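Local coordinates for protein phenylalanine ammonia-lyase (Rhodosporidium toruloides, PDB 1Y2M) that catalyses the non-oxidative deamination of L-phenylalanine and L-tyrosine to trans-cinnamate and p-coumarate, working as a homotetramer, at residues B[270-275]-B[387-392]; B[75-80]-B[279-284]; B[168-173]-B[193-198]. All coordinates share one frame; numbering follows the deposited sequence.

Contact 1. Residues B[270-275]-B[387-392]; sequences NGTAVS and TIEAGQ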
ATOM      1  N   ASN B 270     -10.815  27.458 -10.760  1.00 11.16           N
ATOM      2  CA  ASN B 270     -11.206  26.806  -9.490  1.00  8.64           C
ATOM      3  C   ASN B 270     -12.293  25.826  -9.809  1.00  9.40           C
ATOM      4  O   ASN B 270     -13.309  26.195 -10.414  1.00 11.98           O
ATOM      5  CB  ASN B 270     -11.841  27.796  -8.466  1.00 11.04           C
ATOM      6  CG  ASN B 270     -10.842  28.547  -7.648  1.00 22.95           C
ATOM      7  OD1 ASN B 270      -9.642  28.438  -7.843  1.00 26.29           O
ATOM      8  ND2 ASN B 270     -11.341  29.324  -6.698  1.00 22.14           N
ATOM      9  N   GLY B 271     -12.150  24.591  -9.348  1.00 11.52           N
ATOM     10  CA  GLY B 271     -13.196  23.607  -9.577  1.00 11.75           C
ATOM     11  C   GLY B 271     -12.683  22.232  -9.838  1.00  8.95           C
ATOM     12  O   GLY B 271     -11.485  21.961  -9.839  1.00 10.33           O
ATOM     13  N   THR B 272     -13.618  21.322 -10.057  1.00  9.34           N
ATOM     14  CA  THR B 272     -13.328  19.913 -10.029  1.00  9.85           C
ATOM     15  C   THR B 272     -13.582  19.253 -11.402  1.00  7.54           C
ATOM     16  O   THR B 272     -13.597  18.033 -11.517  1.00  7.75           O
ATOM     17  CB  THR B 272     -14.156  19.183  -8.963  1.00  9.54           C
ATOM     18  OG1 THR B 272     -15.532  19.121  -9.381  1.00  9.72           O
ATOM     19  CG2 THR B 272     -14.048  19.859  -7.628  1.00 10.47           C
ATOM     20  N   ALA B 273     -13.745  20.050 -12.451  1.00  7.86           N
ATOM     21  CA  ALA B 273     -14.187  19.488 -13.733  1.00 10.31           C
ATOM     22  C   ALA B 273     -13.277  18.459 -14.362  1.00  9.53           C
ATOM     23  O   ALA B 273     -13.727  17.578 -15.077  1.00 10.25           O
ATOM     24  CB  ALA B 273     -14.506  20.583 -14.720  1.00 10.82           C
ATOM     25  N   VAL B 274     -11.958  18.577 -14.167  1.00  8.45           N
ATOM     26  CA  VAL B 274     -11.049  17.678 -14.853  1.00  6.58           C
ATOM     27  C   VAL B 274     -11.081  16.312 -14.169  1.00  8.79           C
ATOM     28  O   VAL B 274     -11.254  15.284 -14.819  1.00  9.01           O
ATOM     29  CB  VAL B 274      -9.652  18.262 -14.880  1.00  8.62           C
ATOM     30  CG1 VAL B 274      -8.688  17.287 -15.552  1.00  8.56           C
ATOM     31  CG2 VAL B 274      -9.654  19.658 -15.570  1.00  9.93           C
ATOM     32  N   SER B 275     -10.951  16.295 -12.850  0.50  8.78           N
ATOM     33  CA  SER B 275     -11.069  15.020 -12.134  0.50  7.94           C
ATOM     34  C   SER B 275     -12.457  14.409 -12.281  0.50  8.83           C
ATOM     35  O   SER B 275     -12.584  13.192 -12.464  0.50  9.89           O
ATOM     36  CB  SER B 275     -10.716  15.197 -10.662  0.50  8.05           C
ATOM     37  OG  SER B 275     -11.483  16.249 -10.122  0.50  7.68           O
ATOM     38  N   THR B 387     -22.764  11.836 -10.263  1.00  9.79           N
ATOM     39  CA  THR B 387     -23.864  12.505 -10.946  1.00  8.89           C
ATOM     40  C   THR B 387     -24.088  13.914 -10.368  1.00 10.06           C
ATOM     41  O   THR B 387     -24.263  14.908 -11.088  1.00 10.65           O
ATOM     42  CB  THR B 387     -25.153  11.676 -10.880  1.00  9.18           C
ATOM     43  OG1 THR B 387     -24.965  10.452 -11.612  1.00  8.99           O
ATOM     44  CG2 THR B 387     -26.313  12.423 -11.530  1.00 11.45           C
ATOM     45  N   ILE B 388     -24.092  14.005  -9.047  1.00  8.44           N
ATOM     46  CA  ILE B 388     -24.222  15.325  -8.387  1.00  7.37           C
ATOM     47  C   ILE B 388     -23.011  16.178  -8.722  1.00 10.72           C
ATOM     48  O   ILE B 388     -23.152  17.386  -9.034  1.00 10.61           O
ATOM     49  CB  ILE B 388     -24.400  15.176  -6.881  1.00  7.61           C
ATOM     50  CG1 ILE B 388     -25.797  14.669  -6.596  1.00  8.87           C
ATOM     51  CG2 ILE B 388     -24.213  16.538  -6.182  1.00 11.42           C
ATOM     52  CD1 ILE B 388     -26.078  14.367  -5.165  1.00 18.24           C
ATOM     53  N   GLU B 389     -21.821  15.572  -8.667  1.00 10.36           N
ATOM     54  CA  GLU B 389     -20.590  16.357  -8.845  1.00  8.77           C
ATOM     55  C   GLU B 389     -20.497  16.906 -10.261  1.00  9.64           C
ATOM     56  O   GLU B 389     -20.209  18.078 -10.454  1.00 12.64           O
ATOM     57  CB  GLU B 389     -19.362  15.513  -8.467  1.00 10.08           C
ATOM     58  CG  GLU B 389     -18.048  16.271  -8.464  1.00 12.52           C
ATOM     59  CD  GLU B 389     -17.899  17.264  -7.352  1.00 12.21           C
ATOM     60  OE1 GLU B 389     -18.831  17.399  -6.567  1.00 10.93           O
ATOM     61  OE2 GLU B 389     -16.819  17.907  -7.304  1.00 12.82           O
ATOM     62  N   ALA B 390     -20.721  16.067 -11.256  1.00  9.37           N
ATOM     63  CA  ALA B 390     -20.546  16.437 -12.665  1.00  9.96           C
ATOM     64  C   ALA B 390     -21.727  17.238 -13.170  1.00 10.80           C
ATOM     65  O   ALA B 390     -21.565  18.155 -13.970  1.00 14.99           O
ATOM     66  CB  ALA B 390     -20.382  15.167 -13.484  1.00 10.93           C
ATOM     67  N   GLY B 391     -22.914  16.940 -12.654  1.00 11.17           N
ATOM     68  CA  GLY B 391     -24.151  17.502 -13.203  1.00 11.06           C
ATOM     69  C   GLY B 391     -24.905  18.588 -12.508  1.00 11.60           C
ATOM     70  O   GLY B 391     -25.722  19.268 -13.134  1.00 12.23           O
ATOM     71  N   GLN B 392     -24.677  18.723 -11.195  1.00  8.97           N
ATOM     72  CA  GLN B 392     -25.482  19.548 -10.330  1.00 11.90           C
ATOM     73  C   GLN B 392     -24.677  20.324  -9.318  1.00 12.38           C
ATOM     74  O   GLN B 392     -25.212  20.679  -8.283  1.00 12.21           O
ATOM     75  CB  GLN B 392     -26.440  18.662  -9.532  1.00 13.66           C
ATOM     76  CG  GLN B 392     -27.285  17.801 -10.371  1.00 14.49           C
ATOM     77  CD  GLN B 392     -27.909  16.657  -9.595  1.00 15.51           C
ATOM     78  OE1 GLN B 392     -27.869  15.504 -10.058  1.00 25.32           O
ATOM     79  NE2 GLN B 392     -28.501  16.960  -8.471  1.00 14.37           N
TER

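Contact 2. Residues B[75-80]-B[279-284]; sequences AARKGR and ATLALH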
ATOM      1  N   ALA B  75     -20.476  13.510 -24.880  1.00  9.11           N
ATOM      2  CA  ALA B  75     -19.773  14.739 -25.308  1.00  9.71           C
ATOM      3  C   ALA B  75     -18.262  14.488 -25.348  1.00 12.24           C
ATOM      4  O   ALA B  75     -17.590  14.925 -26.262  1.00 14.91           O
ATOM      5  CB  ALA B  75     -20.078  15.844 -24.341  1.00 13.58           C
ATOM      6  N   ALA B  76     -17.741  13.779 -24.354  1.00 10.21           N
ATOM      7  CA  ALA B  76     -16.288  13.547 -24.265  1.00  9.27           C
ATOM      8  C   ALA B  76     -15.758  12.640 -25.373  1.00 11.97           C
ATOM      9  O   ALA B  76     -14.718  12.932 -25.976  1.00 11.40           O
ATOM     10  CB  ALA B  76     -15.917  12.940 -22.932  1.00 12.03           C
ATOM     11  N   ARG B  77     -16.439  11.506 -25.573  1.00 10.40           N
ATOM     12  CA  ARG B  77     -16.000  10.446 -26.502  1.00 11.88           C
ATOM     13  C   ARG B  77     -16.677  10.347 -27.841  1.00 13.64           C
ATOM     14  O   ARG B  77     -16.103   9.772 -28.790  1.00 15.78           O
ATOM     15  CB  ARG B  77     -16.258   9.114 -25.854  1.00 14.48           C
ATOM     16  CG  ARG B  77     -15.310   8.826 -24.779  1.00 15.03           C
ATOM     17  CD  ARG B  77     -15.327   7.286 -24.477  1.00 14.00           C
ATOM     18  NE  ARG B  77     -14.321   7.057 -23.456  1.00 15.05           N
ATOM     19  CZ  ARG B  77     -14.372   6.120 -22.521  1.00 12.67           C
ATOM     20  NH1 ARG B  77     -15.408   5.299 -22.403  1.00 14.53           N
ATOM     21  NH2 ARG B  77     -13.378   6.035 -21.671  1.00 11.64           N
ATOM     22  N   LYS B  78     -17.920  10.801 -27.946  1.00 14.80           N
ATOM     23  CA  LYS B  78     -18.703  10.565 -29.166  1.00 14.93           C
ATOM     24  C   LYS B  78     -18.988  11.794 -30.023  1.00 11.87           C
ATOM     25  O   LYS B  78     -19.811  11.752 -30.957  1.00 15.37           O
ATOM     26  CB  LYS B  78     -20.039   9.883 -28.848  1.00 15.75           C
ATOM     27  CG  LYS B  78     -19.972   8.683 -27.930  1.00 18.87           C
ATOM     28  CD  LYS B  78     -19.355   7.515 -28.606  1.00 34.73           C
ATOM     29  CE  LYS B  78     -19.412   6.272 -27.729  1.00 39.74           C
ATOM     30  NZ  LYS B  78     -19.121   5.096 -28.567  1.00 33.25           N
ATOM     31  N   GLY B  79     -18.305  12.895 -29.728  1.00 11.34           N
ATOM     32  CA  GLY B  79     -18.450  14.108 -30.515  1.00 11.77           C
ATOM     33  C   GLY B  79     -19.810  14.770 -30.503  1.00 12.66           C
ATOM     34  O   GLY B  79     -20.129  15.559 -31.399  1.00 14.74           O
ATOM     35  N   ARG B  80     -20.606  14.510 -29.481  1.00 12.00           N
ATOM     36  CA  ARG B  80     -21.920  15.104 -29.409  1.00 13.52           C
ATOM     37  C   ARG B  80     -21.850  16.601 -29.290  1.00 10.96           C
ATOM     38  O   ARG B  80     -21.034  17.101 -28.499  1.00 11.18           O
ATOM     39  CB  ARG B  80     -22.642  14.618 -28.180  1.00 14.02           C
ATOM     40  CG  ARG B  80     -24.098  15.052 -28.147  1.00 12.91           C
ATOM     41  CD  ARG B  80     -24.695  14.409 -26.971  1.00 12.11           C
ATOM     42  NE  ARG B  80     -26.117  14.705 -26.806  1.00 11.70           N
ATOM     43  CZ  ARG B  80     -26.782  14.355 -25.716  1.00 13.79           C
ATOM     44  NH1 ARG B  80     -26.163  13.652 -24.748  1.00 10.72           N
ATOM     45  NH2 ARG B  80     -28.056  14.681 -25.599  1.00 15.45           N
ATOM     46  N   ALA B 279     -12.972  10.800 -13.903  1.00  8.92           N
ATOM     47  CA  ALA B 279     -13.693   9.909 -13.028  1.00  8.72           C
ATOM     48  C   ALA B 279     -14.982   9.377 -13.667  1.00  9.94           C
ATOM     49  O   ALA B 279     -15.324   8.209 -13.494  1.00  9.63           O
ATOM     50  CB  ALA B 279     -13.957  10.574 -11.673  1.00  8.07           C
ATOM     51  N   THR B 280     -15.717  10.236 -14.371  1.00  8.02           N
ATOM     52  CA  THR B 280     -16.939   9.801 -15.052  1.00 10.26           C
ATOM     53  C   THR B 280     -16.626   8.772 -16.119  1.00  8.37           C
ATOM     54  O   THR B 280     -17.294   7.735 -16.205  1.00 10.26           O
ATOM     55  CB  THR B 280     -17.679  10.999 -15.685  1.00 10.99           C
ATOM     56  OG1 THR B 280     -18.145  11.878 -14.652  1.00  9.87           O
ATOM     57  CG2 THR B 280     -18.797  10.492 -16.506  1.00 10.32           C
ATOM     58  N   LEU B 281     -15.587   9.009 -16.923  1.00  7.62           N
ATOM     59  CA  LEU B 281     -15.176   8.059 -17.946  1.00  8.64           C
ATOM     60  C   LEU B 281     -14.767   6.738 -17.311  1.00  9.08           C
ATOM     61  O   LEU B 281     -15.108   5.653 -17.826  1.00  9.89           O
ATOM     62  CB  LEU B 281     -14.068   8.677 -18.778  1.00 10.59           C
ATOM     63  CG  LEU B 281     -14.579   9.895 -19.574  1.00  9.98           C
ATOM     64  CD1 LEU B 281     -13.388  10.708 -20.020  1.00 13.78           C
ATOM     65  CD2 LEU B 281     -15.400   9.476 -20.795  1.00 15.84           C
ATOM     66  N   ALA B 282     -14.024   6.822 -16.211  1.00  9.57           N
ATOM     67  CA  ALA B 282     -13.547   5.615 -15.535  1.00  9.75           C
ATOM     68  C   ALA B 282     -14.688   4.807 -14.916  1.00  9.24           C
ATOM     69  O   ALA B 282     -14.724   3.566 -14.989  1.00  9.64           O
ATOM     70  CB  ALA B 282     -12.495   5.965 -14.528  1.00 11.19           C
ATOM     71  N   LEU B 283     -15.663   5.504 -14.343  1.00  6.94           N
ATOM     72  CA  LEU B 283     -16.802   4.799 -13.774  1.00  9.16           C
ATOM     73  C   LEU B 283     -17.656   4.138 -14.841  1.00 10.30           C
ATOM     74  O   LEU B 283     -18.067   2.981 -14.702  1.00 10.40           O
ATOM     75  CB  LEU B 283     -17.660   5.751 -12.962  1.00  6.79           C
ATOM     76  CG  LEU B 283     -18.857   5.044 -12.299  1.00  8.22           C
ATOM     77  CD1 LEU B 283     -18.428   3.915 -11.379  1.00 12.75           C
ATOM     78  CD2 LEU B 283     -19.677   6.052 -11.510  1.00 10.72           C
ATOM     79  N   HIS B 284     -17.909   4.869 -15.933  1.00  9.83           N
ATOM     80  CA  HIS B 284     -18.575   4.274 -17.094  1.00  9.54           C
ATOM     81  C   HIS B 284     -17.907   2.960 -17.512  1.00  8.79           C
ATOM     82  O   HIS B 284     -18.582   1.919 -17.660  1.00 10.53           O
ATOM     83  CB  HIS B 284     -18.570   5.292 -18.237  1.00  7.48           C
ATOM     84  CG  HIS B 284     -18.995   4.764 -19.569  1.00  8.91           C
ATOM     85  ND1 HIS B 284     -18.157   4.028 -20.378  1.00 12.10           N
ATOM     86  CD2 HIS B 284     -20.138   4.963 -20.280  1.00 13.90           C
ATOM     87  CE1 HIS B 284     -18.798   3.762 -21.517  1.00 10.92           C
ATOM     88  NE2 HIS B 284     -19.991   4.315 -21.484  1.00 13.62           N
TER

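Contact 3. Residues B[168-173]-B[193-198]; sequences AMTIRV and NFLNHG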
ATOM      1  N   ALA B 168     -14.086  17.636 -19.447  1.00  8.99           N
ATOM      2  CA  ALA B 168     -13.836  18.702 -18.489  1.00  9.57           C
ATOM      3  C   ALA B 168     -14.445  20.000 -18.940  1.00  9.84           C
ATOM      4  O   ALA B 168     -15.049  20.730 -18.165  1.00  8.34           O
ATOM      5  CB  ALA B 168     -12.347  18.892 -18.296  1.00 11.28           C
HETATM    6  N   MSE B 169     -14.318  20.289 -20.224  1.00  7.97           N
HETATM    7  CA  MSE B 169     -14.928  21.516 -20.765  1.00 10.10           C
HETATM    8  C   MSE B 169     -16.435  21.474 -20.639  1.00  7.58           C
HETATM    9  O   MSE B 169     -17.052  22.507 -20.356  1.00  8.60           O
HETATM   10  CB  MSE B 169     -14.499  21.796 -22.196  1.00  9.80           C
HETATM   11  CG  MSE B 169     -13.022  22.023 -22.246  1.00  9.16           C
HETATM   12 SE   MSE B 169     -12.491  22.801 -24.025  1.00 19.53          SE
HETATM   13  CE  MSE B 169     -12.540  21.112 -25.141  1.00 10.80           C
ATOM     14  N   THR B 170     -17.033  20.305 -20.851  1.00  5.87           N
ATOM     15  CA  THR B 170     -18.470  20.140 -20.804  1.00  6.30           C
ATOM     16  C   THR B 170     -18.984  20.415 -19.373  1.00  7.89           C
ATOM     17  O   THR B 170     -19.958  21.147 -19.122  1.00  8.67           O
ATOM     18  CB  THR B 170     -18.866  18.713 -21.236  1.00  7.65           C
ATOM     19  OG1 THR B 170     -18.400  18.461 -22.574  1.00  9.02           O
ATOM     20  CG2 THR B 170     -20.318  18.517 -21.189  1.00  9.09           C
ATOM     21  N   ILE B 171     -18.337  19.740 -18.407  1.00  7.36           N
ATOM     22  CA  ILE B 171     -18.733  19.873 -16.983  1.00  7.61           C
ATOM     23  C   ILE B 171     -18.470  21.304 -16.543  1.00  8.45           C
ATOM     24  O   ILE B 171     -19.263  21.897 -15.831  1.00  9.13           O
ATOM     25  CB  ILE B 171     -17.981  18.859 -16.089  1.00  7.99           C
ATOM     26  CG1 ILE B 171     -18.410  17.440 -16.445  1.00  8.94           C
ATOM     27  CG2 ILE B 171     -18.060  19.189 -14.628  1.00  9.48           C
ATOM     28  CD1 ILE B 171     -17.495  16.354 -15.844  1.00 12.13           C
ATOM     29  N   ARG B 172     -17.348  21.868 -16.983  1.00  7.91           N
ATOM     30  CA  ARG B 172     -17.021  23.245 -16.597  1.00  9.95           C
ATOM     31  C   ARG B 172     -18.136  24.190 -17.036  1.00  8.72           C
ATOM     32  O   ARG B 172     -18.588  25.020 -16.242  1.00 10.68           O
ATOM     33  CB  ARG B 172     -15.695  23.704 -17.214  1.00 10.73           C
ATOM     34  CG  ARG B 172     -15.388  25.167 -16.979  1.00 12.38           C
ATOM     35  CD  ARG B 172     -15.948  25.586 -15.596  1.00 27.14           C
ATOM     36  NE  ARG B 172     -14.910  25.643 -14.676  1.00 27.14           N
ATOM     37  CZ  ARG B 172     -14.980  25.661 -13.350  1.00 15.08           C
ATOM     38  NH1 ARG B 172     -16.094  25.607 -12.604  1.00 19.18           N
ATOM     39  NH2 ARG B 172     -13.836  25.738 -12.763  1.00 17.78           N
ATOM     40  N   VAL B 173     -18.611  24.062 -18.272  1.00  8.18           N
ATOM     41  CA  VAL B 173     -19.699  24.903 -18.745  1.00  8.43           C
ATOM     42  C   VAL B 173     -20.954  24.705 -17.890  1.00  9.10           C
ATOM     43  O   VAL B 173     -21.592  25.671 -17.459  1.00  9.81           O
ATOM     44  CB  VAL B 173     -20.027  24.680 -20.242  1.00 10.33           C
ATOM     45  CG1 VAL B 173     -21.279  25.405 -20.652  1.00 10.99           C
ATOM     46  CG2 VAL B 173     -18.831  25.123 -21.111  1.00 12.15           C
ATOM     47  N   ASN B 193     -17.913  26.322 -28.204  1.00  7.61           N
ATOM     48  CA  ASN B 193     -17.373  26.413 -29.580  1.00  9.44           C
ATOM     49  C   ASN B 193     -16.117  25.562 -29.748  1.00  9.25           C
ATOM     50  O   ASN B 193     -15.980  24.877 -30.769  1.00  8.69           O
ATOM     51  CB  ASN B 193     -17.110  27.841 -29.981  1.00  8.10           C
ATOM     52  CG  ASN B 193     -18.352  28.598 -30.358  1.00  9.43           C
ATOM     53  OD1 ASN B 193     -19.354  28.013 -30.797  1.00 10.15           O
ATOM     54  ND2 ASN B 193     -18.298  29.898 -30.211  1.00 11.60           N
ATOM     55  N   PHE B 194     -15.238  25.515 -28.747  1.00  8.31           N
ATOM     56  CA  PHE B 194     -14.126  24.566 -28.793  1.00  7.43           C
ATOM     57  C   PHE B 194     -14.630  23.149 -28.913  1.00  9.35           C
ATOM     58  O   PHE B 194     -14.156  22.361 -29.748  1.00  9.65           O
ATOM     59  CB  PHE B 194     -13.215  24.684 -27.580  1.00  7.20           C
ATOM     60  CG  PHE B 194     -12.121  25.703 -27.732  1.00  8.15           C
ATOM     61  CD1 PHE B 194     -12.297  26.855 -28.467  1.00  8.52           C
ATOM     62  CD2 PHE B 194     -10.921  25.498 -27.107  1.00  9.16           C
ATOM     63  CE1 PHE B 194     -11.247  27.769 -28.568  1.00 10.72           C
ATOM     64  CE2 PHE B 194      -9.902  26.387 -27.198  1.00 10.80           C
ATOM     65  CZ  PHE B 194     -10.055  27.515 -27.931  1.00  7.95           C
ATOM     66  N   LEU B 195     -15.598  22.778 -28.077  1.00  9.30           N
ATOM     67  CA  LEU B 195     -16.150  21.436 -28.179  1.00 10.21           C
ATOM     68  C   LEU B 195     -16.705  21.141 -29.581  1.00  8.85           C
ATOM     69  O   LEU B 195     -16.445  20.095 -30.142  1.00  8.71           O
ATOM     70  CB  LEU B 195     -17.263  21.197 -27.117  1.00  8.59           C
ATOM     71  CG  LEU B 195     -16.721  21.035 -25.667  1.00  8.74           C
ATOM     72  CD1 LEU B 195     -17.820  21.293 -24.650  1.00 12.27           C
ATOM     73  CD2 LEU B 195     -16.122  19.667 -25.456  1.00  9.83           C
ATOM     74  N   ASN B 196     -17.500  22.053 -30.097  1.00  9.70           N
ATOM     75  CA  ASN B 196     -18.293  21.781 -31.290  1.00  9.60           C
ATOM     76  C   ASN B 196     -17.457  21.839 -32.541  1.00 11.49           C
ATOM     77  O   ASN B 196     -17.858  21.303 -33.553  1.00 12.57           O
ATOM     78  CB  ASN B 196     -19.496  22.698 -31.361  1.00 10.15           C
ATOM     79  CG  ASN B 196     -20.447  22.475 -30.199  1.00 11.95           C
ATOM     80  OD1 ASN B 196     -20.493  21.383 -29.640  1.00  8.82           O
ATOM     81  ND2 ASN B 196     -21.213  23.501 -29.841  1.00 10.52           N
ATOM     82  N   HIS B 197     -16.312  22.500 -32.452  1.00  9.69           N
ATOM     83  CA  HIS B 197     -15.341  22.544 -33.560  1.00  8.80           C
ATOM     84  C   HIS B 197     -14.155  21.585 -33.334  1.00 10.14           C
ATOM     85  O   HIS B 197     -13.232  21.564 -34.137  1.00 14.01           O
ATOM     86  CB  HIS B 197     -14.827  23.968 -33.756  1.00 10.04           C
ATOM     87  CG  HIS B 197     -15.869  24.920 -34.255  1.00 13.70           C
ATOM     88  ND1 HIS B 197     -16.447  24.788 -35.496  1.00 18.57           N
ATOM     89  CD2 HIS B 197     -16.476  25.977 -33.668  1.00 17.72           C
ATOM     90  CE1 HIS B 197     -17.344  25.749 -35.662  1.00 17.72           C
ATOM     91  NE2 HIS B 197     -17.386  26.481 -34.566  1.00 17.74           N
ATOM     92  N   GLY B 198     -14.190  20.760 -32.287  1.00  9.26           N
ATOM     93  CA  GLY B 198     -13.165  19.774 -32.064  1.00  9.91           C
ATOM     94  C   GLY B 198     -11.795  20.360 -31.800  1.00  9.51           C
ATOM     95  O   GLY B 198     -10.754  19.784 -32.228  1.00 10.30           O
TER

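Contact 1. Residues B[270-275]-B[387-392]
T272 and E389 approach each other from opposite directions, and a single hydrogen bond carries the contact: T272 OG1 donates to E389 OE2 at 2.7 Å. The hydroxyl does not lie in the carboxylate plane but comes in from above it, 35° out. T272 puts OG1 between its backbone N and carbonyl carbon (chi1 71°), which aims the hydroxyl at the glutamate. Its methyl CG2 also lies 3.4 Å from E389 OE2, so this oxygen rests against the threonine's apolar branch as well. E389 sends CG away from its backbone N (chi1 -174°) and then bends at chi2, bringing the carboxylate across a gap of 8.2 Å between the CA atoms of T272 and E389. The other oxygen, OE1, reaches into the subunit interface, with a salt bridge to R320 NE and a hydrogen bond with H322 NE2, both of a neighbouring subunit. Gripped at both oxygens, the carboxylate is held against rotation, and the arginine probably favours its ionised form. T272 sits at the N-cap position of helix 273-303 without capping it by its side chain. Just before it, G271 makes backbone hydrogen bonds with S212 and D214, next to the A211-S212-G213 segment that forms the imidazolinone in the mature enzyme. The bond thus joins the loop before helix 273-303 to the end of helix 368-391, beside the PAL/histidase active site, where N270 probably binds cinnamate.

Contact 2. Residues B[75-80]-B[279-284]
The R77 guanidinium lies over L281, whose CD2 methyl sits 3.7 Å above the plane of the group and is displaced toward its rim. R77 NE is 3.8 Å from L281 CD2, and R77 CG also runs along the same methyl, so both the aliphatic stem and the charged head use the leucine as a floor. The two side chains slide past one another in opposite directions. R77 has CG beside its backbone N (chi1 -74°) and then stretches out from CG to NE, which carries the head across to the long helix. Nearer the backbone, A76 CB completes the apolar patch, 4.1 Å from L281 CD2. The contact sets the last turn of the short helix 69-77 against helix 273-303, one of the long helices of the largely helical ammonia-lyase fold. L281 is wedged there among three helices, since its side chain also touches V73 of helix 69-77 and E163 and V164 of helix 162-176. The charge of R77 is matched by two acids outside the pair: E163 pairs with NE and D285 with NH1. With an alanine here, E163 and D285 would probably be left without their cationic mate, and L281 CD2 would lose the stem and head that lie over it. H284 stands beside the guanidinium, its ND1 3.6 Å from R77 NH1 without a hydrogen bond between them, the ring and guanidinium planes nearly perpendicular at 83°. The histidine side chain also touches V73.

Contact 3. Residues B[168-173]-B[193-198]
Helix segments 168-173 and 193-197 run roughly antiparallel, their N-to-C directions 145° apart and their axes 10.4 Å from each other at closest approach. The backbones come nearest at M169 and L195, whose CA atoms are 7.5 Å apart. M169, present as selenomethionine, reaches across: its chain bends at chi3 (-78°), which swings CE back toward the leucine, 3.9 Å from L195 CD2. Its selenium meets the stem of F194, 4.1 Å from F194 CB, the two side chains crossing at about a right angle. The end of F194 leads away from helix 162-176, and its side chain touches A224 and I225 of helix 215-225. The pair forms a helical hairpin of consecutive helices, 162-176 and 185-197, within the lyase fold. L195 packs against both M169 and T170. Its CD1 lies 3.6 Å from T170 OG1 in a van der Waals contact; that hydroxyl hydrogen-bonds to R166 O in its own helix. R166 also gives NH1 to L195 O, adding a polar tie between the same two helices. Beyond L195 the second helix closes in a Schellman motif at G198, whose positive phi suits glycine.

Contacts 1, 2 and 3 lie close together, their centres 12 to 14 Å apart, and interlock through shared helices. Helix 273-303 serves both contact 1, at its start, and contact 2, further along; A390 CB packs 4.1 Å from T280 OG1 between them. Helix 162-176 joins the rest: A75 CB of contact 2 lies 3.6 Å from T170 OG1 of contact 3, and A273 CB of contact 1 is 3.8 Å from I171 CG2. R172 NH2 of contact 3 probably also hydrogen-bonds to the backbone O of N270, the probable cinnamate-binding residue that contact 1 contains. The T272 side chain is about 10 Å from that of N397, another such residue; contacts 2 and 3 are packing away from the site.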